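Maltose/maltodextrin transport permease homologue (Bdellovibrio bacteriovorus HD100, PDB 6FFL) binds maltotriose in its solute-binding domain (MalE), which is fused to the transmembrane subunit MalF of an ABC transporter that probably imports maltose and maltodextrins. Local coordinates at residues A[16-21]-A[305-310]; A[133-138]-A[228-233]; A[222-227]-A[242-247]. All blocks are in the same frame, centred on the assembly; numbering follows the deposited sequence.

Contact 1: residues A[16-21]-A[305-310]. With SO4 (sulfate ion), chain H.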
loop_
_atom_site.group_PDB
_atom_site.type_symbol
_atom_site.label_atom_id
_atom_site.label_comp_id
_atom_site.label_asym_id
_atom_site.label_seq_id
_atom_site.Cartn_x
_atom_site.Cartn_y
_atom_site.Cartn_z
ATOM N N ARG A 16 -2.042 9.307 10.652
ATOM C CA ARG A 16 -1.653 9.276 12.058
ATOM C C ARG A 16 -2.186 10.483 12.824
ATOM O O ARG A 16 -2.340 10.396 14.045
ATOM C CB ARG A 16 -0.133 9.141 12.203
ATOM C CG ARG A 16 0.683 10.315 11.787
ATOM C CD ARG A 16 2.136 10.126 12.260
ATOM N NE ARG A 16 3.024 11.118 11.656
ATOM C CZ ARG A 16 3.688 10.931 10.520
ATOM N NH1 ARG A 16 3.581 9.779 9.860
ATOM N NH2 ARG A 16 4.465 11.900 10.039
ATOM N N GLN A 17 -2.516 11.588 12.140
ATOM C CA GLN A 17 -3.264 12.649 12.815
ATOM C C GLN A 17 -4.607 12.132 13.307
ATOM O O GLN A 17 -5.037 12.452 14.423
ATOM C CB GLN A 17 -3.482 13.849 11.889
ATOM C CG GLN A 17 -2.213 14.464 11.349
ATOM C CD GLN A 17 -1.241 14.839 12.448
ATOM O OE1 GLN A 17 -1.547 15.658 13.317
ATOM N NE2 GLN A 17 -0.061 14.226 12.422
ATOM N N VAL A 18 -5.288 11.335 12.486
ATOM C CA VAL A 18 -6.572 10.780 12.900
ATOM C C VAL A 18 -6.374 9.776 14.028
ATOM O O VAL A 18 -7.136 9.763 15.007
ATOM C CB VAL A 18 -7.298 10.159 11.694
ATOM C CG1 VAL A 18 -8.580 9.474 12.133
ATOM C CG2 VAL A 18 -7.577 11.233 10.631
ATOM N N LEU A 19 -5.342 8.935 13.922
ATOM C CA LEU A 19 -5.024 8.005 15.005
ATOM C C LEU A 19 -4.844 8.735 16.331
ATOM O O LEU A 19 -5.376 8.313 17.365
ATOM C CB LEU A 19 -3.763 7.203 14.662
ATOM C CG LEU A 19 -3.288 6.244 15.747
ATOM C CD1 LEU A 19 -4.324 5.167 15.989
ATOM C CD2 LEU A 19 -1.957 5.617 15.336
ATOM N N ALA A 20 -4.106 9.844 16.314
ATOM C CA ALA A 20 -3.890 10.602 17.542
ATOM C C ALA A 20 -5.209 11.080 18.142
ATOM O O ALA A 20 -5.399 11.021 19.362
ATOM C CB ALA A 20 -2.962 11.786 17.274
ATOM N N GLU A 21 -6.131 11.564 17.303
ATOM C CA GLU A 21 -7.432 11.984 17.815
ATOM C C GLU A 21 -8.187 10.802 18.416
ATOM O O GLU A 21 -8.784 10.918 19.494
ATOM C CB GLU A 21 -8.251 12.637 16.700
ATOM C CG GLU A 21 -9.682 12.984 17.091
ATOM C CD GLU A 21 -10.435 13.737 16.002
ATOM O OE1 GLU A 21 -9.815 14.121 14.985
ATOM O OE2 GLU A 21 -11.654 13.952 16.167
ATOM N N GLU A 305 -14.157 10.098 7.178
ATOM C CA GLU A 305 -14.501 11.509 7.051
ATOM C C GLU A 305 -13.273 12.377 6.795
ATOM O O GLU A 305 -13.330 13.310 5.985
ATOM C CB GLU A 305 -15.229 11.974 8.309
ATOM C CG GLU A 305 -15.550 13.458 8.358
ATOM C CD GLU A 305 -16.271 13.830 9.643
ATOM O OE1 GLU A 305 -15.634 13.794 10.719
ATOM O OE2 GLU A 305 -17.481 14.134 9.580
ATOM N N LYS A 306 -12.161 12.090 7.463
ATOM C CA LYS A 306 -11.023 12.998 7.429
ATOM C C LYS A 306 -9.998 12.661 6.352
ATOM O O LYS A 306 -9.342 13.577 5.842
ATOM C CB LYS A 306 -10.364 13.047 8.808
ATOM C CG LYS A 306 -11.344 13.510 9.888
ATOM C CD LYS A 306 -10.680 14.352 10.955
ATOM C CE LYS A 306 -11.725 14.966 11.884
ATOM N NZ LYS A 306 -11.107 15.874 12.885
ATOM N N VAL A 307 -9.835 11.390 5.972
ATOM C CA VAL A 307 -8.880 11.028 4.929
ATOM C C VAL A 307 -9.512 10.231 3.798
ATOM O O VAL A 307 -8.806 9.817 2.877
ATOM C CB VAL A 307 -7.646 10.289 5.500
ATOM C CG1 VAL A 307 -6.962 11.177 6.549
ATOM C CG2 VAL A 307 -8.006 8.897 6.078
ATOM N N GLY A 308 -10.821 10.005 3.833
ATOM C CA GLY A 308 -11.557 9.657 2.637
ATOM C C GLY A 308 -11.543 8.206 2.224
ATOM O O GLY A 308 -11.971 7.906 1.102
ATOM N N VAL A 309 -11.085 7.292 3.086
ATOM C CA VAL A 309 -10.935 5.889 2.710
ATOM C C VAL A 309 -12.203 5.094 3.017
ATOM O O VAL A 309 -13.078 5.548 3.764
ATOM C CB VAL A 309 -9.709 5.262 3.406
ATOM C CG1 VAL A 309 -8.428 5.963 2.936
ATOM C CG2 VAL A 309 -9.841 5.339 4.921
ATOM N N LEU A 310 -12.295 3.894 2.444
ATOM C CA LEU A 310 -13.483 3.050 2.555
ATOM C C LEU A 310 -13.434 2.207 3.830
ATOM O O LEU A 310 -12.498 1.415 3.995
ATOM C CB LEU A 310 -13.576 2.133 1.343
ATOM C CG LEU A 310 -14.772 1.186 1.256
ATOM C CD1 LEU A 310 -16.059 1.965 1.047
ATOM C CD2 LEU A 310 -14.534 0.156 0.146
HETATM S S SO4 H . 5.113 11.177 6.710
HETATM O O1 SO4 H . 6.093 11.317 5.640
HETATM O O2 SO4 H . 5.559 10.120 7.622
HETATM O O3 SO4 H . 3.811 10.823 6.157
HETATM O O4 SO4 H . 4.978 12.439 7.428
#
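Val18 and Lys306 are the pair whose CA atoms come nearest between segments 16-21 and 305-310, 7.4 Å apart. The apolar part of the contact depends on a single methyl: Val18 CG2 lies 3.8 Å from Lys306 CB and 4.1 Å from Val307 CG1, slanting across both side chains. Leu302 and Phe303, one turn earlier on helix 297-307, also touch Val18 and help to bury it.

The charged part lies one turn further along helix 13-29. Glu21 is extended, with CG anti to the backbone N (chi1 174°), and reaches across the chain of Lys306 at about a right angle. Lys306 NZ donates a hydrogen bond to Glu21 OE1 at 3.0 Å within a salt bridge, using the syn lone pair of that oxygen, while only CB, at the root of the lysine chain, touches Val18, and CE lies close to the same carboxylate oxygen.

Both helices belong to the N-terminal lobe of a periplasmic binding protein fold. Gly308, with positive phi, turns the chain out of helix 297-307, and Leu310 then pairs with Val112 in a two-stranded ribbon.

Arg16, away from the interface between the segments, holds a sulfate together with Tyr13 N. Its extended chain runs back toward the start of its helix, and the guanidinium takes the ion at its edge: NH1 donates to O2 of the sulfate at 3.0 Å and NH2 to its O4 at 2.7 Å, with a weak second bond from NH2 to O2. The ion is probably from the crystallisation liquor, and the ring of Tyr39 makes a cation-pi contact with Arg16.

Contact 2: residues A[133-138]-A[228-233]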
loop_
_atom_site.group_PDB
_atom_site.type_symbol
_atom_site.label_atom_id
_atom_site.label_comp_id
_atom_site.label_asym_id
_atom_site.label_seq_id
_atom_site.Cartn_x
_atom_site.Cartn_y
_atom_site.Cartn_z
ATOM N N GLN A 133 -0.505 4.858 -24.465
ATOM C CA GLN A 133 -0.105 5.772 -25.528
ATOM C C GLN A 133 -0.550 7.192 -25.207
ATOM O O GLN A 133 0.226 8.141 -25.365
ATOM C CB GLN A 133 -0.658 5.306 -26.879
ATOM C CG GLN A 133 -0.525 6.366 -27.973
ATOM C CD GLN A 133 -0.990 5.897 -29.344
ATOM O OE1 GLN A 133 -1.415 4.753 -29.516
ATOM N NE2 GLN A 133 -0.896 6.783 -30.332
ATOM N N GLU A 134 -1.789 7.349 -24.734
ATOM C CA GLU A 134 -2.270 8.654 -24.288
ATOM C C GLU A 134 -1.463 9.163 -23.103
ATOM O O GLU A 134 -1.167 10.360 -23.008
ATOM C CB GLU A 134 -3.747 8.570 -23.900
ATOM C CG GLU A 134 -4.695 8.446 -25.081
ATOM C CD GLU A 134 -6.155 8.439 -24.655
ATOM O OE1 GLU A 134 -6.434 8.668 -23.454
ATOM O OE2 GLU A 134 -7.020 8.212 -25.526
ATOM N N LEU A 135 -1.132 8.270 -22.169
ATOM C CA LEU A 135 -0.348 8.675 -21.005
ATOM C C LEU A 135 0.991 9.266 -21.423
ATOM O O LEU A 135 1.423 10.299 -20.892
ATOM C CB LEU A 135 -0.144 7.476 -20.081
ATOM C CG LEU A 135 0.853 7.661 -18.937
ATOM C CD1 LEU A 135 0.229 8.565 -17.907
ATOM C CD2 LEU A 135 1.194 6.302 -18.330
ATOM N N ILE A 136 1.645 8.651 -22.409
ATOM C CA ILE A 136 2.960 9.128 -22.817
ATOM C C ILE A 136 2.847 10.433 -23.589
ATOM O O ILE A 136 3.644 11.356 -23.387
ATOM C CB ILE A 136 3.681 8.038 -23.629
ATOM C CG1 ILE A 136 4.060 6.891 -22.686
ATOM C CG2 ILE A 136 4.892 8.613 -24.322
ATOM C CD1 ILE A 136 4.317 5.553 -23.402
ATOM N N GLU A 137 1.877 10.525 -24.503
ATOM C CA GLU A 137 1.685 11.757 -25.263
ATOM C C GLU A 137 1.403 12.936 -24.338
ATOM O O GLU A 137 2.012 14.009 -24.469
ATOM C CB GLU A 137 0.538 11.576 -26.261
ATOM C CG GLU A 137 0.967 11.225 -27.678
ATOM C CD GLU A 137 -0.011 10.279 -28.372
ATOM O OE1 GLU A 137 0.390 9.619 -29.357
ATOM O OE2 GLU A 137 -1.181 10.197 -27.929
ATOM N N LEU A 138 0.442 12.771 -23.428
ATOM C CA LEU A 138 0.146 13.815 -22.455
ATOM C C LEU A 138 1.342 14.076 -21.549
ATOM O O LEU A 138 1.672 15.229 -21.257
ATOM C CB LEU A 138 -1.072 13.414 -21.626
ATOM C CG LEU A 138 -1.656 14.411 -20.631
ATOM C CD1 LEU A 138 -2.080 15.699 -21.343
ATOM C CD2 LEU A 138 -2.826 13.749 -19.917
ATOM N N ALA A 228 4.090 18.271 -10.945
ATOM C CA ALA A 228 3.842 16.986 -11.600
ATOM C C ALA A 228 2.379 16.935 -12.002
ATOM O O ALA A 228 1.502 17.022 -11.138
ATOM C CB ALA A 228 4.181 15.803 -10.677
ATOM N N ALA A 229 2.109 16.788 -13.304
ATOM C CA ALA A 229 0.715 16.741 -13.755
ATOM C C ALA A 229 0.027 15.467 -13.285
ATOM O O ALA A 229 -1.155 15.491 -12.918
ATOM C CB ALA A 229 0.638 16.840 -15.278
ATOM N N MET A 230 0.753 14.350 -13.282
ATOM C CA MET A 230 0.197 13.050 -12.954
ATOM C C MET A 230 1.075 12.358 -11.925
ATOM O O MET A 230 2.279 12.597 -11.848
ATOM C CB MET A 230 0.066 12.167 -14.204
ATOM C CG MET A 230 -1.017 12.655 -15.133
ATOM S SD MET A 230 -1.155 11.755 -16.671
ATOM C CE MET A 230 0.272 12.355 -17.587
ATOM N N LEU A 231 0.443 11.503 -11.132
ATOM C CA LEU A 231 1.104 10.766 -10.063
ATOM C C LEU A 231 0.524 9.362 -10.032
ATOM O O LEU A 231 -0.648 9.165 -10.359
ATOM C CB LEU A 231 0.891 11.484 -8.717
ATOM C CG LEU A 231 1.066 10.707 -7.412
ATOM C CD1 LEU A 231 2.550 10.553 -7.134
ATOM C CD2 LEU A 231 0.395 11.434 -6.278
ATOM N N ILE A 232 1.336 8.373 -9.652
ATOM C CA ILE A 232 0.790 7.076 -9.269
ATOM C C ILE A 232 1.016 6.921 -7.772
ATOM O O ILE A 232 2.154 6.994 -7.296
ATOM C CB ILE A 232 1.404 5.915 -10.067
ATOM C CG1 ILE A 232 0.976 6.028 -11.534
ATOM C CG2 ILE A 232 0.906 4.557 -9.492
ATOM C CD1 ILE A 232 1.648 5.006 -12.458
ATOM N N ASN A 233 -0.073 6.744 -7.026
ATOM C CA ASN A 233 0.019 6.627 -5.578
ATOM C C ASN A 233 -1.248 5.942 -5.084
ATOM O O ASN A 233 -2.179 5.678 -5.853
ATOM C CB ASN A 233 0.217 8.008 -4.921
ATOM C CG ASN A 233 0.960 7.938 -3.593
ATOM O OD1 ASN A 233 1.188 6.852 -3.045
ATOM N ND2 ASN A 233 1.359 9.100 -3.075
#
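Leu135 and Leu138 of helix 132-142 face Met230 and Ala229 at the corner of strand 228-234, each facing pair of CA atoms (Leu135 with Met230, Leu138 with Ala229) lying 9.2 Å apart, a spacing that long side chains must bridge. Met230 does most of the bridging. Its CB points at the helix, the chain runs straight out through chi2, and a bend at the last torsion (chi3 -74°) swings the methyl to one side. Leu135 CD1 slants over this tip, 3.7 Å from Met230 SD and 3.8 Å from Met230 CE. One helical turn on, Leu138 brings both its CG and its CD2 to 4.1 Å from Met230 CE, so the thioether is held by two leucine side chains. Leu118 and Leu157, from the neighbouring strands 116-121 and 157-158, also touch Met230, which makes this a helix packed on the four-stranded sheet of the C-terminal lobe. The side chains that meet across the contact are all apolar: the grip comes from shape and dispersion, with the polarisable sulfur and its methyl packed against both leucines.

Contact 3: residues A[222-227]-A[242-247]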
loop_
_atom_site.group_PDB
_atom_site.type_symbol
_atom_site.label_atom_id
_atom_site.label_comp_id
_atom_site.label_asym_id
_atom_site.label_seq_id
_atom_site.Cartn_x
_atom_site.Cartn_y
_atom_site.Cartn_z
ATOM N N LEU A 222 6.551 16.807 -5.427
ATOM C CA LEU A 222 6.350 17.386 -6.753
ATOM C C LEU A 222 4.865 17.533 -7.072
ATOM O O LEU A 222 4.446 18.540 -7.659
ATOM C CB LEU A 222 7.050 16.543 -7.818
ATOM C CG LEU A 222 8.589 16.621 -7.828
ATOM C CD1 LEU A 222 9.184 15.548 -8.720
ATOM C CD2 LEU A 222 9.087 18.003 -8.251
ATOM N N PHE A 223 4.054 16.540 -6.690
ATOM C CA PHE A 223 2.616 16.628 -6.934
ATOM C C PHE A 223 1.974 17.720 -6.078
ATOM O O PHE A 223 1.136 18.485 -6.568
ATOM C CB PHE A 223 1.955 15.267 -6.671
ATOM C CG PHE A 223 0.554 15.152 -7.220
ATOM C CD1 PHE A 223 0.324 15.190 -8.592
ATOM C CD2 PHE A 223 -0.535 15.001 -6.363
ATOM C CE1 PHE A 223 -0.978 15.080 -9.113
ATOM C CE2 PHE A 223 -1.842 14.891 -6.870
ATOM C CZ PHE A 223 -2.064 14.932 -8.246
ATOM N N LYS A 224 2.363 17.816 -4.803
ATOM C CA LYS A 224 1.803 18.850 -3.940
ATOM C C LYS A 224 2.196 20.247 -4.404
ATOM O O LYS A 224 1.446 21.203 -4.185
ATOM C CB LYS A 224 2.265 18.640 -2.497
ATOM C CG LYS A 224 1.600 17.461 -1.810
ATOM C CD LYS A 224 2.438 16.928 -0.668
ATOM C CE LYS A 224 2.491 17.906 0.493
ATOM N NZ LYS A 224 3.297 17.348 1.618
ATOM N N GLU A 225 3.361 20.385 -5.036
ATOM C CA GLU A 225 3.904 21.682 -5.408
ATOM C C GLU A 225 3.565 22.079 -6.838
ATOM O O GLU A 225 4.207 22.981 -7.386
ATOM C CB GLU A 225 5.421 21.684 -5.200
ATOM C CG GLU A 225 5.811 21.540 -3.730
ATOM C CD GLU A 225 7.249 21.117 -3.534
ATOM O OE1 GLU A 225 8.009 21.100 -4.526
ATOM O OE2 GLU A 225 7.614 20.798 -2.384
ATOM N N ASN A 226 2.582 21.420 -7.457
ATOM C CA ASN A 226 2.166 21.723 -8.828
ATOM C C ASN A 226 3.304 21.531 -9.823
ATOM O O ASN A 226 3.376 22.231 -10.837
ATOM C CB ASN A 226 1.603 23.144 -8.941
ATOM C CG ASN A 226 0.428 23.369 -8.025
ATOM O OD1 ASN A 226 -0.490 22.550 -7.971
ATOM N ND2 ASN A 226 0.438 24.488 -7.304
ATOM N N LYS A 227 4.212 20.598 -9.540
ATOM C CA LYS A 227 5.332 20.321 -10.432
ATOM C C LYS A 227 5.226 18.953 -11.093
ATOM O O LYS A 227 6.180 18.513 -11.743
ATOM C CB LYS A 227 6.656 20.445 -9.675
ATOM C CG LYS A 227 6.921 21.844 -9.133
ATOM C CD LYS A 227 8.315 21.957 -8.521
ATOM C CE LYS A 227 8.640 23.396 -8.142
ATOM N NZ LYS A 227 8.255 23.707 -6.735
ATOM N N GLN A 242 -5.547 16.466 -0.175
ATOM C CA GLN A 242 -6.652 17.365 0.155
ATOM C C GLN A 242 -6.199 18.463 1.106
ATOM O O GLN A 242 -6.527 19.641 0.915
ATOM C CB GLN A 242 -7.813 16.569 0.759
ATOM C CG GLN A 242 -8.611 15.782 -0.269
ATOM C CD GLN A 242 -9.495 14.725 0.359
ATOM O OE1 GLN A 242 -9.424 14.464 1.564
ATOM N NE2 GLN A 242 -10.337 14.106 -0.459
ATOM N N GLN A 243 -5.433 18.098 2.136
ATOM C CA GLN A 243 -4.944 19.100 3.079
ATOM C C GLN A 243 -3.997 20.078 2.397
ATOM O O GLN A 243 -3.958 21.264 2.750
ATOM C CB GLN A 243 -4.250 18.425 4.263
ATOM C CG GLN A 243 -3.956 19.378 5.426
ATOM C CD GLN A 243 -3.183 18.714 6.555
ATOM O OE1 GLN A 243 -3.347 17.521 6.821
ATOM N NE2 GLN A 243 -2.334 19.488 7.225
ATOM N N ALA A 244 -3.225 19.600 1.421
ATOM C CA ALA A 244 -2.325 20.447 0.650
ATOM C C ALA A 244 -3.042 21.241 -0.434
ATOM O O ALA A 244 -2.378 21.928 -1.216
ATOM C CB ALA A 244 -1.219 19.597 0.025
ATOM N N LYS A 245 -4.371 21.148 -0.502
ATOM C CA LYS A 245 -5.194 21.916 -1.433
ATOM C C LYS A 245 -4.878 21.596 -2.892
ATOM O O LYS A 245 -4.996 22.454 -3.768
ATOM C CB LYS A 245 -5.072 23.421 -1.160
ATOM C CG LYS A 245 -5.697 23.839 0.171
ATOM C CD LYS A 245 -5.446 25.313 0.492
ATOM C CE LYS A 245 -5.963 25.666 1.883
ATOM N NZ LYS A 245 -5.697 27.090 2.238
ATOM N N VAL A 246 -4.490 20.358 -3.180
ATOM C CA VAL A 246 -4.377 19.916 -4.562
ATOM C C VAL A 246 -5.771 19.524 -5.036
ATOM O O VAL A 246 -6.427 18.680 -4.418
ATOM C CB VAL A 246 -3.402 18.736 -4.699
ATOM C CG1 VAL A 246 -3.227 18.366 -6.176
ATOM C CG2 VAL A 246 -2.059 19.056 -4.049
ATOM N N ASP A 247 -6.225 20.147 -6.124
ATOM C CA ASP A 247 -7.471 19.767 -6.786
ATOM C C ASP A 247 -7.156 18.611 -7.726
ATOM O O ASP A 247 -6.763 18.806 -8.877
ATOM C CB ASP A 247 -8.073 20.951 -7.533
ATOM C CG ASP A 247 -9.421 20.626 -8.148
ATOM O OD1 ASP A 247 -10.023 19.601 -7.766
ATOM O OD2 ASP A 247 -9.875 21.390 -9.020
#
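Val246 meets Phe223 and Lys224 where two helices, 216-224 and 238-243, come to their ends, and its short side chain can be followed atom by atom. The bond to CB is aimed at segment 222-227, and the two methyls then divide the work. CG1, anti to the backbone N (chi1 -176°), goes to the aromatic side: it lies 3.8 Å from Phe223 CE2 and 4.2 Å from Phe223 CZ, approaching the ring obliquely. CG2 instead rests on backbone, 3.9 Å from Lys224 CA and 4.1 Å from Phe223 O. One valine therefore packs against both a ring and the last turn of a helix, and the backbone spacing is correspondingly small, with Lys224 CA and Val246 CA 6.3 Å apart.

Beside it, Ala244 adds a second patch. Lys224 bends at chi3 (69°), which folds its chain so that both CG, at 4.0 Å, and CE, at 4.1 Å, lie near Ala244 CB. The lysine thus contributes its hydrocarbon part to the contact.

The same geometry ends both helices. Each closes with a Schellman motif whose residue of positive phi is not glycine: Asn226 in the first, where Lys227 N bonds to Leu222 O and Asn226 N more weakly to Phe223 O, and Lys245 in the second. Each motif turns the chain out of its helix on the way to the strand that follows, 228-234 or 248-251.

Around this joint, the Phe223 ring is set edge-to-face with Tyr241 of helix 238-243 and touches Leu119, Leu231 and Phe248 from three strands of the C-terminal-lobe sheet, while Asn226 OD1 accepts a hydrogen bond from Asn121 ND2. Helix 216-224 is in this way packed against the sheet, with the end of helix 238-243 beside it.

Contacts 2 and 3 are neighbours in the C-terminal lobe, with centres 16 Å apart, and they meet chiefly through Phe223: its CD2 lies 3.7 Å from Leu231 CD2. Since strand 228-234 follows helix 216-224 and precedes helix 238-243, their segments alternate along the chain. Contact 1 belongs to the other lobe and encloses both in sequence. Its centre is 28 Å from that of contact 2 but 19 Å from that of contact 3, whose nearest atoms approach to about 4 Å without touching. The side chains of Val307 in contact 1 and Lys224 in contact 3 are about 10 and 12 Å from a glucose unit of the bound maltotriose, so neither side chain touches it.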